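Local coordinates for spore germination protein B3 (PDB 3N54) that takes part in the response of spores to the germinant mixture of L-asparagine, glucose, fructose and potassium ions, as a lipoprotein component of a germinant receptor, at residues 246-251 with 333-338; 279-284 with 337-342; 80-85 with 190-195. All blocks are in the same frame, centred on the assembly; numbering follows the deposited sequence.

In the fold
Interactions 1 and 2 share strand 333-342 and the residues Asp337 and Ile338, their centres about 13 Å apart. In interaction 1 the strand is joined edge to edge to strand 245-258 by backbone bonds; in interaction 2 helix 271-299 packs on one face of the same sheet, through apolar side chains and one glutamate. All three contacts are partly buried, and interaction 1 also has a polar face with exposed residues. Interaction 3 lies in another sheet, its centre about 30 Å from that of interaction 1 and about 34 Å from that of interaction 2; there helix 79-84 meets edge strand 191-196 through a buried Met82-Leu192 contact with a polar rim of Arg83, Lys191, waters and a sulfate.

Interaction 1 of 3, residues 246-251 with 333-338; sequences VFHISV and DFKYDI
Phe247 lies alongside Phe334, both rings pointing the same way from the sheet, with planes only 12° apart but slid so that they barely overlap. The close touch is therefore at the flank, where Phe247 CB meets Phe334 CD2 at 3.6 Å. In Phe334, CG stands anti to the carbonyl carbon (chi1 -63°), and this turn leans the ring over the neighbouring strand, its CD2 edge also reaching Ile249 CD1 at 4.2 Å. Ile249 sits between two aromatic residues of 333-338, since its CB rests against Tyr336 CD1 at 4.2 Å. Val251 and Ile338 continue this apolar side. On the other face stand His248, Ser250, Lys335 and Asp337; Lys335 sets CB 4.1 Å from His248 CD2, while its CG reaches back to Val246 CG1. The strands run parallel and in register, Val246 beside Asp333 through Val251 beside Ile338. All the backbone bonds to 333-338 are made by the odd-numbered residues of 246-251: Phe247 N gives to Asp333 O at 2.9 Å, Phe247 O takes Lys335 N, and Ile249 repeats the pattern with Lys335 O and Asp337 N. Val251 N gives to Asp337 O at 2.8 Å, and the pairing continues to Ser339. The even-numbered residues bond to strand 223-240, antiparallel on the other edge of 245-258; helices 198-208 and 306-313 cover Ile249 and Phe247, and helix 271-299 lies against Phe334 and Tyr336.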
loop_
_atom_site.group_PDB
_atom_site.type_symbol
_atom_site.label_atom_id
_atom_site.label_comp_id
_atom_site.label_asym_id
_atom_site.label_seq_id
_atom_site.Cartn_x
_atom_site.Cartn_y
_atom_site.Cartn_z
ATOM N N VAL A 246 25.656 -7.021 1.627
ATOM C CA VAL A 246 25.392 -7.208 3.048
ATOM C C VAL A 246 25.005 -5.851 3.634
ATOM O O VAL A 246 25.834 -4.944 3.704
ATOM C CB VAL A 246 26.610 -7.767 3.804
ATOM C CG1 VAL A 246 26.323 -7.836 5.299
ATOM C CG2 VAL A 246 26.990 -9.142 3.270
ATOM N N PHE A 247 23.746 -5.718 4.040
ATOM C CA PHE A 247 23.242 -4.468 4.603
ATOM C C PHE A 247 23.505 -4.375 6.097
ATOM O O PHE A 247 22.995 -5.181 6.867
ATOM C CB PHE A 247 21.734 -4.325 4.361
ATOM C CG PHE A 247 21.376 -3.852 2.979
ATOM C CD1 PHE A 247 21.335 -2.499 2.687
ATOM C CD2 PHE A 247 21.061 -4.756 1.980
ATOM C CE1 PHE A 247 21.001 -2.053 1.415
ATOM C CE2 PHE A 247 20.724 -4.319 0.704
ATOM C CZ PHE A 247 20.695 -2.967 0.422
ATOM N N HIS A 248 24.309 -3.395 6.499
ATOM C CA HIS A 248 24.517 -3.095 7.910
ATOM C C HIS A 248 23.527 -2.005 8.283
ATOM O O HIS A 248 23.675 -0.854 7.867
ATOM C CB HIS A 248 25.944 -2.625 8.191
ATOM C CG HIS A 248 26.958 -3.723 8.171
ATOM N ND1 HIS A 248 27.473 -4.243 7.003
ATOM C CD2 HIS A 248 27.567 -4.389 9.180
ATOM C CE1 HIS A 248 28.350 -5.186 7.294
ATOM N NE2 HIS A 248 28.426 -5.294 8.608
ATOM N N ILE A 249 22.514 -2.376 9.053
ATOM C CA ILE A 249 21.475 -1.448 9.461
ATOM C C ILE A 249 21.624 -1.115 10.935
ATOM O O ILE A 249 21.681 -2.008 11.783
ATOM C CB ILE A 249 20.078 -2.032 9.208
ATOM C CG1 ILE A 249 19.896 -2.318 7.714
ATOM C CG2 ILE A 249 19.003 -1.082 9.725
ATOM C CD1 ILE A 249 18.490 -2.736 7.323
ATOM N N SER A 250 21.686 0.177 11.227
ATOM C CA SER A 250 21.805 0.673 12.583
ATOM C C SER A 250 20.513 1.380 12.940
ATOM O O SER A 250 20.038 2.213 12.177
ATOM C CB SER A 250 22.984 1.639 12.691
ATOM O OG SER A 250 23.165 2.079 14.023
ATOM N N VAL A 251 19.934 1.036 14.086
ATOM C CA VAL A 251 18.700 1.658 14.549
ATOM C C VAL A 251 18.934 2.261 15.926
ATOM O O VAL A 251 19.329 1.563 16.860
ATOM C CB VAL A 251 17.529 0.641 14.619
ATOM C CG1 VAL A 251 16.286 1.286 15.207
ATOM C CG2 VAL A 251 17.228 0.071 13.242
ATOM N N ASP A 333 22.228 -10.511 2.793
ATOM C CA ASP A 333 22.305 -10.741 4.232
ATOM C C ASP A 333 22.157 -9.420 4.967
ATOM O O ASP A 333 22.544 -8.370 4.455
ATOM C CB ASP A 333 23.638 -11.394 4.614
ATOM C CG ASP A 333 23.809 -12.779 4.012
ATOM O OD1 ASP A 333 24.464 -13.624 4.657
ATOM O OD2 ASP A 333 23.291 -13.031 2.902
ATOM N N PHE A 334 21.608 -9.480 6.174
ATOM C CA PHE A 334 21.390 -8.292 6.983
ATOM C C PHE A 334 22.024 -8.454 8.353
ATOM O O PHE A 334 21.934 -9.519 8.967
ATOM C CB PHE A 334 19.888 -8.016 7.127
ATOM C CG PHE A 334 19.205 -7.707 5.826
ATOM C CD1 PHE A 334 18.773 -8.727 4.996
ATOM C CD2 PHE A 334 19.010 -6.392 5.423
ATOM C CE1 PHE A 334 18.152 -8.446 3.784
ATOM C CE2 PHE A 334 18.392 -6.098 4.214
ATOM C CZ PHE A 334 17.964 -7.127 3.392
ATOM N N LYS A 335 22.672 -7.390 8.814
ATOM C CA LYS A 335 23.287 -7.344 10.126
ATOM C C LYS A 335 22.727 -6.114 10.816
ATOM O O LYS A 335 22.879 -4.998 10.321
ATOM C CB LYS A 335 24.808 -7.244 10.012
ATOM C CG LYS A 335 25.472 -8.408 9.277
ATOM C CD LYS A 335 25.393 -9.705 10.074
ATOM C CE LYS A 335 26.175 -10.826 9.398
ATOM N NZ LYS A 335 25.611 -11.176 8.060
ATOM N N TYR A 336 22.076 -6.317 11.954
ATOM C CA TYR A 336 21.397 -5.235 12.646
ATOM C C TYR A 336 22.154 -4.795 13.888
ATOM O O TYR A 336 22.774 -5.606 14.567
ATOM C CB TYR A 336 19.980 -5.671 13.032
ATOM C CG TYR A 336 19.175 -6.196 11.865
ATOM C CD1 TYR A 336 18.373 -5.348 11.108
ATOM C CD2 TYR A 336 19.230 -7.537 11.505
ATOM C CE1 TYR A 336 17.639 -5.825 10.026
ATOM C CE2 TYR A 336 18.501 -8.021 10.429
ATOM C CZ TYR A 336 17.707 -7.160 9.693
ATOM O OH TYR A 336 16.985 -7.642 8.626
ATOM N N ASP A 337 22.108 -3.497 14.163
ATOM C CA ASP A 337 22.665 -2.935 15.378
ATOM C C ASP A 337 21.582 -2.035 15.948
ATOM O O ASP A 337 21.424 -0.888 15.530
ATOM C CB ASP A 337 23.958 -2.168 15.088
ATOM C CG ASP A 337 24.633 -1.645 16.353
ATOM O OD1 ASP A 337 25.874 -1.506 16.338
ATOM O OD2 ASP A 337 23.939 -1.377 17.359
ATOM N N ILE A 338 20.823 -2.569 16.896
ATOM C CA ILE A 338 19.681 -1.862 17.446
ATOM C C ILE A 338 19.997 -1.364 18.847
ATOM O O ILE A 338 20.421 -2.136 19.703
ATOM C CB ILE A 338 18.437 -2.770 17.457
ATOM C CG1 ILE A 338 18.206 -3.352 16.057
ATOM C CG2 ILE A 338 17.225 -2.000 17.925
ATOM C CD1 ILE A 338 16.974 -4.210 15.935
#

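Interaction 2 of 3, residues 279-284 with 337-342; sequences IFEKKL and DISFKI
Glu281 reaches from the helix to the strand and takes the backbone N-H of Phe340 on OE2, at 2.8 Å and almost straight (178°). The donor comes to the anti side of the oxygen, tilted out of the carboxylate plane. CG lies anti to the carbonyl carbon (chi1 -75°) and the chain is extended beyond it, which carries the carboxylate over to the strand while Glu281 CG itself lies 3.6 Å from Phe340 CD1. Other groups of the helix also border the Phe340 ring: Phe280 CB meets Phe340 CD2 at 3.5 Å, the helix backbone at Phe280 C and Glu281 CA lies over one face, and Leu284 CD2 comes in plane at the edge, 3.8 Å from Phe340 CZ. With chi1 -174°, Leu284 sends CG away from its own N, and its CD2 also meets Ile338 CD1 at 3.9 Å. Without the carboxylate and CG, as with an alanine here, the Phe340 N-H would probably lose this acceptor and the ring the carbon beside its CD1. Trp206 and Phe227 add further aromatic contacts to Phe340. Helix 271-299 is thus held on the sheet by apolar contact and by a carboxylate, probably ionised, that accepts a backbone N-H while its methylene carbons line the apolar side.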
loop_
_atom_site.group_PDB
_atom_site.type_symbol
_atom_site.label_atom_id
_atom_site.label_comp_id
_atom_site.label_asym_id
_atom_site.label_seq_id
_atom_site.Cartn_x
_atom_site.Cartn_y
_atom_site.Cartn_z
ATOM N N ILE A 279 15.931 -6.203 25.948
ATOM C CA ILE A 279 14.738 -6.997 25.657
ATOM C C ILE A 279 13.976 -6.414 24.466
ATOM O O ILE A 279 13.597 -7.147 23.554
ATOM C CB ILE A 279 13.795 -7.093 26.876
ATOM C CG1 ILE A 279 14.465 -7.869 28.010
ATOM C CG2 ILE A 279 12.496 -7.785 26.497
ATOM C CD1 ILE A 279 13.619 -7.982 29.258
ATOM N N PHE A 280 13.763 -5.100 24.475
ATOM C CA PHE A 280 13.073 -4.427 23.375
ATOM C C PHE A 280 13.875 -4.524 22.078
ATOM O O PHE A 280 13.314 -4.769 21.014
ATOM C CB PHE A 280 12.831 -2.948 23.693
ATOM C CG PHE A 280 11.896 -2.703 24.846
ATOM C CD1 PHE A 280 10.602 -3.203 24.830
ATOM C CD2 PHE A 280 12.294 -1.924 25.925
ATOM C CE1 PHE A 280 9.734 -2.963 25.885
ATOM C CE2 PHE A 280 11.430 -1.675 26.981
ATOM C CZ PHE A 280 10.147 -2.197 26.962
ATOM N N GLU A 281 15.186 -4.318 22.180
ATOM C CA GLU A 281 16.089 -4.388 21.027
ATOM C C GLU A 281 16.046 -5.751 20.358
ATOM O O GLU A 281 15.894 -5.842 19.138
ATOM C CB GLU A 281 17.528 -4.087 21.453
ATOM C CG GLU A 281 17.813 -2.620 21.738
ATOM C CD GLU A 281 19.045 -2.414 22.615
ATOM O OE1 GLU A 281 19.854 -3.356 22.767
ATOM O OE2 GLU A 281 19.202 -1.303 23.157
ATOM N N LYS A 282 16.184 -6.802 21.160
ATOM C CA LYS A 282 16.170 -8.172 20.647
ATOM C C LYS A 282 14.840 -8.521 19.984
ATOM O O LYS A 282 14.817 -9.231 18.981
ATOM C CB LYS A 282 16.481 -9.182 21.758
ATOM C CG LYS A 282 17.956 -9.262 22.143
ATOM C CD LYS A 282 18.191 -10.335 23.210
ATOM C CE LYS A 282 19.663 -10.691 23.335
ATOM N NZ LYS A 282 19.896 -11.816 24.284
ATOM N N LYS A 283 13.739 -8.021 20.541
ATOM C CA LYS A 283 12.419 -8.272 19.967
ATOM C C LYS A 283 12.302 -7.652 18.574
ATOM O O LYS A 283 11.862 -8.310 17.636
ATOM C CB LYS A 283 11.299 -7.756 20.881
ATOM C CG LYS A 283 9.914 -7.874 20.252
ATOM C CD LYS A 283 8.802 -7.700 21.262
ATOM C CE LYS A 283 7.444 -7.608 20.567
ATOM N NZ LYS A 283 7.204 -8.704 19.582
ATOM N N LEU A 284 12.703 -6.393 18.437
ATOM C CA LEU A 284 12.651 -5.733 17.134
ATOM C C LEU A 284 13.466 -6.531 16.119
ATOM O O LEU A 284 13.034 -6.735 14.981
ATOM C CB LEU A 284 13.171 -4.291 17.220
ATOM C CG LEU A 284 13.049 -3.429 15.960
ATOM C CD1 LEU A 284 11.595 -3.255 15.559
ATOM C CD2 LEU A 284 13.697 -2.060 16.160
ATOM N N ASP A 337 22.108 -3.497 14.163
ATOM C CA ASP A 337 22.665 -2.935 15.378
ATOM C C ASP A 337 21.582 -2.035 15.948
ATOM O O ASP A 337 21.424 -0.888 15.530
ATOM C CB ASP A 337 23.958 -2.168 15.088
ATOM C CG ASP A 337 24.633 -1.645 16.353
ATOM O OD1 ASP A 337 25.874 -1.506 16.338
ATOM O OD2 ASP A 337 23.939 -1.377 17.359
ATOM N N ILE A 338 20.823 -2.569 16.896
ATOM C CA ILE A 338 19.681 -1.862 17.446
ATOM C C ILE A 338 19.997 -1.364 18.847
ATOM O O ILE A 338 20.421 -2.136 19.703
ATOM C CB ILE A 338 18.437 -2.770 17.457
ATOM C CG1 ILE A 338 18.206 -3.352 16.057
ATOM C CG2 ILE A 338 17.225 -2.000 17.925
ATOM C CD1 ILE A 338 16.974 -4.210 15.935
ATOM N N SER A 339 19.790 -0.070 19.071
ATOM C CA SER A 339 20.074 0.555 20.352
ATOM C C SER A 339 18.889 1.392 20.814
ATOM O O SER A 339 18.531 2.385 20.183
ATOM C CB SER A 339 21.328 1.427 20.246
ATOM O OG SER A 339 21.636 2.031 21.491
ATOM N N PHE A 340 18.281 0.975 21.918
ATOM C CA PHE A 340 17.130 1.662 22.486
ATOM C C PHE A 340 17.585 2.444 23.707
ATOM O O PHE A 340 18.561 2.073 24.359
ATOM C CB PHE A 340 16.045 0.653 22.883
ATOM C CG PHE A 340 15.152 0.209 21.744
ATOM C CD1 PHE A 340 15.647 0.015 20.456
ATOM C CD2 PHE A 340 13.814 -0.069 21.984
ATOM C CE1 PHE A 340 14.813 -0.406 19.432
ATOM C CE2 PHE A 340 12.979 -0.497 20.964
ATOM C CZ PHE A 340 13.480 -0.666 19.688
ATOM N N LYS A 341 16.877 3.527 24.013
ATOM C CA LYS A 341 17.192 4.362 25.168
ATOM C C LYS A 341 15.920 4.857 25.843
ATOM O O LYS A 341 15.143 5.597 25.237
ATOM C CB LYS A 341 18.056 5.555 24.742
ATOM C CG LYS A 341 19.499 5.190 24.370
ATOM C CD LYS A 341 20.222 6.329 23.648
ATOM C CE LYS A 341 19.762 6.460 22.189
ATOM N NZ LYS A 341 20.458 7.565 21.466
ATOM N N ILE A 342 15.701 4.437 27.087
ATOM C CA ILE A 342 14.559 4.921 27.858
ATOM C C ILE A 342 14.925 6.293 28.426
ATOM O O ILE A 342 16.061 6.511 28.848
ATOM C CB ILE A 342 14.146 3.964 29.011
ATOM C CG1 ILE A 342 13.547 2.662 28.474
ATOM C CG2 ILE A 342 13.101 4.605 29.904
ATOM C CD1 ILE A 342 14.550 1.678 27.960
#

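Interaction 3 of 3, residues 80-85 with 190-195; sequences KLMRNQ and NKLVGF. With SO4 (sulfate ion), chain H.
Arg83 NH2 is bound by two partners, giving one bond to SO4 O4 at 2.9 Å and another to a water that in turn donates to Leu192 O. Its neighbour NH1 reaches SO4 O2 at 3.2 Å, and the sulfate, probably from the crystallisation liquor, meets the guanidinium at its edge with O4 in plane. Leu192 CD2 lies over the centre of one guanidinium face, 3.8 Å above it. The chain is extended from CG to NE (chi2 -175°), which lets CG and the guanidinium both ride over Leu192, while a salt bridge from NE to Glu79 fixes the group further. The axes of 80-84 and 191-195 lie at 102°; they belong to helix 79-84 and to strand 191-196, an outermost strand of the mixed five-stranded sheet. Leu192 N donates to Met82 O at 2.8 Å, from well above the carbonyl plane rather than on a lone pair. Beside it, Met82 CB and Leu192 CB lie 3.6 Å apart, and the methionine, bent at chi3 (-67°), folds its CE against Leu192 CD1. Lys191 runs, fully extended, along the C-terminal end of the helix, its CD 3.6 Å from Arg83 O and its CG 3.8 Å from Gln85 O, and its NZ makes a weak bond to Asn84 O and two stronger ones to waters.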
loop_
_atom_site.group_PDB
_atom_site.type_symbol
_atom_site.label_atom_id
_atom_site.label_comp_id
_atom_site.label_asym_id
_atom_site.label_seq_id
_atom_site.Cartn_x
_atom_site.Cartn_y
_atom_site.Cartn_z
ATOM N N LYS A 80 -9.007 -8.418 -4.890
ATOM C CA LYS A 80 -9.030 -9.218 -6.109
ATOM C C LYS A 80 -8.558 -8.396 -7.319
ATOM O O LYS A 80 -7.829 -8.898 -8.175
ATOM C CB LYS A 80 -10.424 -9.802 -6.343
ATOM C CG LYS A 80 -10.502 -10.662 -7.586
ATOM C CD LYS A 80 -11.828 -11.372 -7.700
ATOM C CE LYS A 80 -11.905 -12.127 -9.017
ATOM N NZ LYS A 80 -13.002 -13.126 -9.020
ATOM N N LEU A 81 -8.951 -7.130 -7.376
ATOM C CA LEU A 81 -8.515 -6.258 -8.462
ATOM C C LEU A 81 -6.999 -6.060 -8.448
ATOM O O LEU A 81 -6.347 -6.216 -9.481
ATOM C CB LEU A 81 -9.243 -4.916 -8.404
ATOM C CG LEU A 81 -8.813 -3.903 -9.477
ATOM C CD1 LEU A 81 -10.001 -3.142 -10.027
ATOM C CD2 LEU A 81 -7.752 -2.957 -8.927
ATOM N N MET A 82 -6.443 -5.730 -7.286
ATOM C CA MET A 82 -5.002 -5.506 -7.163
ATOM C C MET A 82 -4.183 -6.768 -7.458
ATOM O O MET A 82 -3.067 -6.678 -7.976
ATOM C CB MET A 82 -4.645 -5.001 -5.759
ATOM C CG MET A 82 -5.165 -3.623 -5.429
ATOM S SD MET A 82 -4.545 -3.025 -3.845
ATOM C CE MET A 82 -5.355 -4.167 -2.726
ATOM N N ARG A 83 -4.720 -7.932 -7.093
ATOM C CA ARG A 83 -4.020 -9.195 -7.324
ATOM C C ARG A 83 -4.024 -9.591 -8.801
ATOM O O ARG A 83 -3.078 -10.213 -9.269
ATOM C CB ARG A 83 -4.615 -10.341 -6.478
ATOM C CG ARG A 83 -4.254 -10.290 -4.996
ATOM C CD ARG A 83 -4.768 -11.523 -4.255
ATOM N NE ARG A 83 -4.557 -11.466 -2.808
ATOM C CZ ARG A 83 -3.438 -11.818 -2.179
ATOM N NH1 ARG A 83 -3.377 -11.725 -0.859
ATOM N NH2 ARG A 83 -2.379 -12.257 -2.847
ATOM N N ASN A 84 -5.074 -9.225 -9.529
ATOM C CA ASN A 84 -5.215 -9.638 -10.932
ATOM C C ASN A 84 -4.858 -8.591 -11.992
ATOM O O ASN A 84 -4.674 -8.945 -13.153
ATOM C CB ASN A 84 -6.641 -10.118 -11.181
ATOM C CG ASN A 84 -7.003 -11.316 -10.343
ATOM O OD1 ASN A 84 -8.119 -11.417 -9.844
ATOM N ND2 ASN A 84 -6.057 -12.232 -10.168
ATOM N N GLN A 85 -4.739 -7.322 -11.607
ATOM C CA GLN A 85 -4.531 -6.252 -12.596
ATOM C C GLN A 85 -3.460 -5.252 -12.215
ATOM O O GLN A 85 -3.322 -4.890 -11.043
ATOM C CB GLN A 85 -5.828 -5.477 -12.796
ATOM C CG GLN A 85 -7.039 -6.324 -13.128
ATOM C CD GLN A 85 -6.870 -7.130 -14.406
ATOM O OE1 GLN A 85 -6.067 -6.786 -15.282
ATOM N NE2 GLN A 85 -7.634 -8.211 -14.519
ATOM N N ASN A 190 3.057 -4.644 -11.334
ATOM C CA ASN A 190 2.307 -3.617 -10.638
ATOM C C ASN A 190 1.072 -4.244 -9.964
ATOM O O ASN A 190 0.031 -3.599 -9.821
ATOM C CB ASN A 190 1.918 -2.526 -11.639
ATOM C CG ASN A 190 2.113 -1.131 -11.112
ATOM O OD1 ASN A 190 2.631 -0.911 -10.025
ATOM N ND2 ASN A 190 1.705 -0.170 -11.905
ATOM N N LYS A 191 1.206 -5.508 -9.560
ATOM C CA LYS A 191 0.141 -6.259 -8.907
ATOM C C LYS A 191 0.455 -6.479 -7.440
ATOM O O LYS A 191 1.629 -6.514 -7.037
ATOM C CB LYS A 191 -0.048 -7.620 -9.577
ATOM C CG LYS A 191 -0.560 -7.537 -10.992
ATOM C CD LYS A 191 -0.717 -8.915 -11.615
ATOM C CE LYS A 191 -1.231 -8.808 -13.042
ATOM N NZ LYS A 191 -1.482 -10.140 -13.646
ATOM N N LEU A 192 -0.592 -6.640 -6.638
ATOM C CA LEU A 192 -0.417 -6.919 -5.221
ATOM C C LEU A 192 -0.081 -8.404 -5.078
ATOM O O LEU A 192 -0.812 -9.259 -5.585
ATOM C CB LEU A 192 -1.665 -6.532 -4.418
ATOM C CG LEU A 192 -1.646 -6.830 -2.907
ATOM C CD1 LEU A 192 -2.456 -5.795 -2.115
ATOM C CD2 LEU A 192 -2.132 -8.263 -2.600
ATOM N N VAL A 193 1.035 -8.701 -4.411
ATOM C CA VAL A 193 1.495 -10.089 -4.244
ATOM C C VAL A 193 1.312 -10.601 -2.816
ATOM O O VAL A 193 1.512 -11.786 -2.553
ATOM C CB VAL A 193 2.967 -10.261 -4.674
ATOM C CG1 VAL A 193 3.119 -9.991 -6.177
ATOM C CG2 VAL A 193 3.884 -9.361 -3.859
ATOM N N GLY A 194 0.924 -9.717 -1.903
ATOM C CA GLY A 194 0.629 -10.118 -0.529
ATOM C C GLY A 194 0.388 -8.927 0.377
ATOM O O GLY A 194 0.469 -7.781 -0.066
ATOM N N PHE A 195 0.093 -9.213 1.643
ATOM C CA PHE A 195 -0.086 -8.193 2.675
ATOM C C PHE A 195 0.868 -8.422 3.845
ATOM O O PHE A 195 1.227 -9.549 4.161
ATOM C CB PHE A 195 -1.498 -8.231 3.261
ATOM C CG PHE A 195 -2.576 -7.773 2.328
ATOM C CD1 PHE A 195 -2.940 -6.436 2.272
ATOM C CD2 PHE A 195 -3.257 -8.683 1.535
ATOM C CE1 PHE A 195 -3.954 -6.012 1.429
ATOM C CE2 PHE A 195 -4.265 -8.266 0.689
ATOM C CZ PHE A 195 -4.616 -6.931 0.637
HETATM S S SO4 H . -0.804 -14.141 0.177
HETATM O O1 SO4 H . -1.803 -15.196 -0.024
HETATM O O2 SO4 H . -1.308 -13.117 1.107
HETATM O O3 SO4 H . 0.415 -14.689 0.774
HETATM O O4 SO4 H . -0.437 -13.550 -1.108
HETATM O O HOH W 1 -1.746 -12.415 -5.492
HETATM O O HOH W 2 -2.750 -12.124 -11.978
HETATM O O HOH W 3 -2.945 -9.574 -16.026
#